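Local coordinates for protein hydrazine synthase subunit alpha (Candidatus Kuenenia stuttgartiensis, PDB 5C2V) that catalyses the second half-reaction of hydrazine synthase, condensing hydroxylamine from the gamma subunit with ammonia to give hydrazine, at residues D[271-276]-D[298-303]. Numbering follows the deposited sequence.
Sequences PIYGNC and IVYVES. With ZN (zinc ion), chain B; HEC (heme c), chain C.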
# COMPACT_ATOMS: atom_id res chain seq x y z
N PRO D 271 13.09 -8.93 15.28
CA PRO D 271 11.66 -8.80 14.99
C PRO D 271 10.91 -10.13 15.06
O PRO D 271 11.50 -11.18 14.79
CB PRO D 271 11.64 -8.26 13.56
CG PRO D 271 12.89 -8.81 12.96
CD PRO D 271 13.91 -8.76 14.06
N ILE D 272 9.64 -10.08 15.43
CA ILE D 272 8.80 -11.27 15.44
C ILE D 272 7.72 -11.15 14.37
O ILE D 272 7.68 -11.95 13.44
CB ILE D 272 8.15 -11.51 16.82
CG1 ILE D 272 9.22 -11.84 17.86
CG2 ILE D 272 7.13 -12.63 16.74
CD1 ILE D 272 9.99 -13.11 17.55
N TYR D 273 6.84 -10.15 14.49
CA TYR D 273 5.82 -9.95 13.47
C TYR D 273 5.38 -8.49 13.33
O TYR D 273 5.29 -7.76 14.31
CB TYR D 273 4.60 -10.82 13.77
CG TYR D 273 3.62 -10.93 12.61
CD1 TYR D 273 3.90 -11.74 11.52
CD2 TYR D 273 2.43 -10.22 12.62
CE1 TYR D 273 3.01 -11.84 10.47
CE2 TYR D 273 1.53 -10.32 11.57
CZ TYR D 273 1.83 -11.13 10.50
OH TYR D 273 0.94 -11.23 9.45
N GLY D 274 5.11 -8.08 12.09
CA GLY D 274 4.48 -6.80 11.83
C GLY D 274 5.32 -5.66 11.28
O GLY D 274 4.79 -4.60 10.97
N ASN D 275 6.63 -5.86 11.16
CA ASN D 275 7.51 -4.78 10.68
C ASN D 275 7.88 -4.83 9.20
O ASN D 275 8.49 -3.89 8.68
CB ASN D 275 8.80 -4.77 11.50
CG ASN D 275 9.57 -3.47 11.35
OD1 ASN D 275 9.14 -2.42 11.82
ND2 ASN D 275 10.72 -3.54 10.69
N CYS D 276 7.49 -5.89 8.49
CA CYS D 276 8.00 -6.10 7.15
C CYS D 276 6.92 -6.10 6.06
O CYS D 276 5.75 -6.37 6.34
CB CYS D 276 8.78 -7.42 7.09
SG CYS D 276 10.33 -7.42 8.05
N ILE D 298 0.91 -16.02 20.17
CA ILE D 298 1.06 -14.64 20.59
C ILE D 298 -0.26 -13.94 20.33
O ILE D 298 -0.70 -13.84 19.18
CB ILE D 298 2.19 -13.91 19.83
CG1 ILE D 298 3.52 -14.66 19.98
CG2 ILE D 298 2.32 -12.48 20.32
CD1 ILE D 298 4.65 -14.05 19.19
N VAL D 299 -0.89 -13.47 21.40
CA VAL D 299 -2.17 -12.80 21.32
C VAL D 299 -1.99 -11.35 21.70
O VAL D 299 -1.48 -11.04 22.78
CB VAL D 299 -3.22 -13.45 22.24
CG1 VAL D 299 -4.50 -12.63 22.25
CG2 VAL D 299 -3.50 -14.88 21.80
N TYR D 300 -2.39 -10.45 20.81
CA TYR D 300 -2.14 -9.03 21.01
C TYR D 300 -3.31 -8.16 20.61
O TYR D 300 -4.20 -8.58 19.86
CB TYR D 300 -0.88 -8.61 20.25
CG TYR D 300 -0.97 -8.79 18.75
CD1 TYR D 300 -0.80 -10.04 18.16
CD2 TYR D 300 -1.18 -7.70 17.91
CE1 TYR D 300 -0.87 -10.20 16.79
CE2 TYR D 300 -1.25 -7.86 16.54
CZ TYR D 300 -1.09 -9.11 15.98
OH TYR D 300 -1.16 -9.27 14.62
N VAL D 301 -3.30 -6.94 21.13
CA VAL D 301 -4.31 -5.95 20.78
C VAL D 301 -3.90 -5.25 19.50
O VAL D 301 -2.85 -4.61 19.42
CB VAL D 301 -4.49 -4.90 21.90
CG1 VAL D 301 -5.32 -3.73 21.40
CG2 VAL D 301 -5.12 -5.54 23.13
N GLU D 302 -4.75 -5.39 18.49
CA GLU D 302 -4.56 -4.72 17.21
C GLU D 302 -5.50 -3.53 17.14
O GLU D 302 -6.71 -3.68 16.97
CB GLU D 302 -4.80 -5.68 16.05
CG GLU D 302 -4.24 -5.23 14.72
CD GLU D 302 -4.52 -6.22 13.61
OE1 GLU D 302 -3.60 -6.96 13.21
OE2 GLU D 302 -5.68 -6.26 13.13
N SER D 303 -4.93 -2.34 17.28
CA SER D 303 -5.70 -1.10 17.28
C SER D 303 -5.78 -0.51 15.89
O SER D 303 -4.79 -0.49 15.16
CB SER D 303 -5.08 -0.09 18.25
OG SER D 303 -3.78 0.28 17.84
ZN ZN B . 12.05 -5.97 7.64
FE HEC C . 18.99 -4.84 8.93
CHA HEC C . 15.65 -3.95 9.10
CHB HEC C . 18.90 -5.73 12.23
CHC HEC C . 22.40 -5.35 8.89
CHD HEC C . 19.14 -3.73 5.68
NA HEC C . 17.55 -4.84 10.39
C1A HEC C . 16.24 -4.43 10.25
C2A HEC C . 15.58 -4.58 11.53
C3A HEC C . 16.47 -5.07 12.39
C4A HEC C . 17.73 -5.25 11.70
CMA HEC C . 16.21 -5.40 13.88
CAA HEC C . 14.10 -4.23 11.82
CBA HEC C . 13.24 -5.50 11.77
CGA HEC C . 13.17 -6.04 10.36
O1A HEC C . 13.40 -7.26 10.18
O2A HEC C . 12.89 -5.25 9.42
NB HEC C . 20.43 -5.31 10.35
C1B HEC C . 20.09 -5.89 11.56
C2B HEC C . 21.21 -6.70 11.99
C3B HEC C . 22.18 -6.60 11.08
C4B HEC C . 21.71 -5.72 10.02
CMB HEC C . 21.28 -7.54 13.28
CAB HEC C . 23.55 -7.31 11.15
CBB HEC C . 24.68 -6.26 11.31
NC HEC C . 20.49 -4.64 7.52
C1C HEC C . 21.84 -4.81 7.75
C2C HEC C . 22.55 -4.41 6.55
C3C HEC C . 21.67 -3.87 5.72
C4C HEC C . 20.34 -4.06 6.28
CMC HEC C . 24.09 -4.31 6.42
CAC HEC C . 21.99 -3.26 4.33
CBC HEC C . 21.70 -1.74 4.36
ND HEC C . 17.61 -3.97 7.60
C1D HEC C . 17.91 -3.62 6.29
C2D HEC C . 16.72 -3.11 5.65
C3D HEC C . 15.63 -3.18 6.72
C4D HEC C . 16.28 -3.72 7.89
CMD HEC C . 16.59 -2.61 4.19
CAD HEC C . 14.15 -2.76 6.59
CBD HEC C . 14.09 -1.25 6.39
CGD HEC C . 12.66 -0.82 6.23
O1D HEC C . 12.43 0.36 5.86
O2D HEC C . 11.74 -1.66 6.46
O HOH W 1 11.26 -4.33 6.59
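I272 and I298 meet through their methyl ends: CG2 of I272 lies 3.8 Å from CD1 of I298, the two side chains crossing at a slant. With chi2 at 177° the I298 side chain is extended, which carries CD1 out toward I272. Beside this apolar touch, the Y300 hydroxyl comes obliquely to the Y273 ring, OH 4.2 Å from CE2, a loose approach rather than a bond; both hydroxyls have hydrogen bonds outside the two segments, that of Y273 with OD1 of N323 and the backbone N of I280.

Strand 270-273 is the edge strand that ends one four-stranded antiparallel sheet, and 297-303 is the second strand of the next, consistent with successive blades of the six-bladed beta-propeller. The sheets meet here through a few side chains, the nearest CA atoms, of Y273 and I298, being 9.8 Å apart. A classic beta bulge sets I272 and Y273 both opposite I259, and with it both side chains point toward 298-303.

Past the bulge the chain runs to one propionate of the heme c. C276 SG binds the zinc ion at 2.3 Å; propionate O2A (2.1 Å from the zinc), a water and H560 NE2 complete the site, and the water also donates to O2D of the second propionate. N275 ND2 donates a bent hydrogen bond to O2A (3.0 Å, 137°), so that oxygen is gripped by both metal and amide. The P271 ring lies against the same propionate, near CBA and O1A.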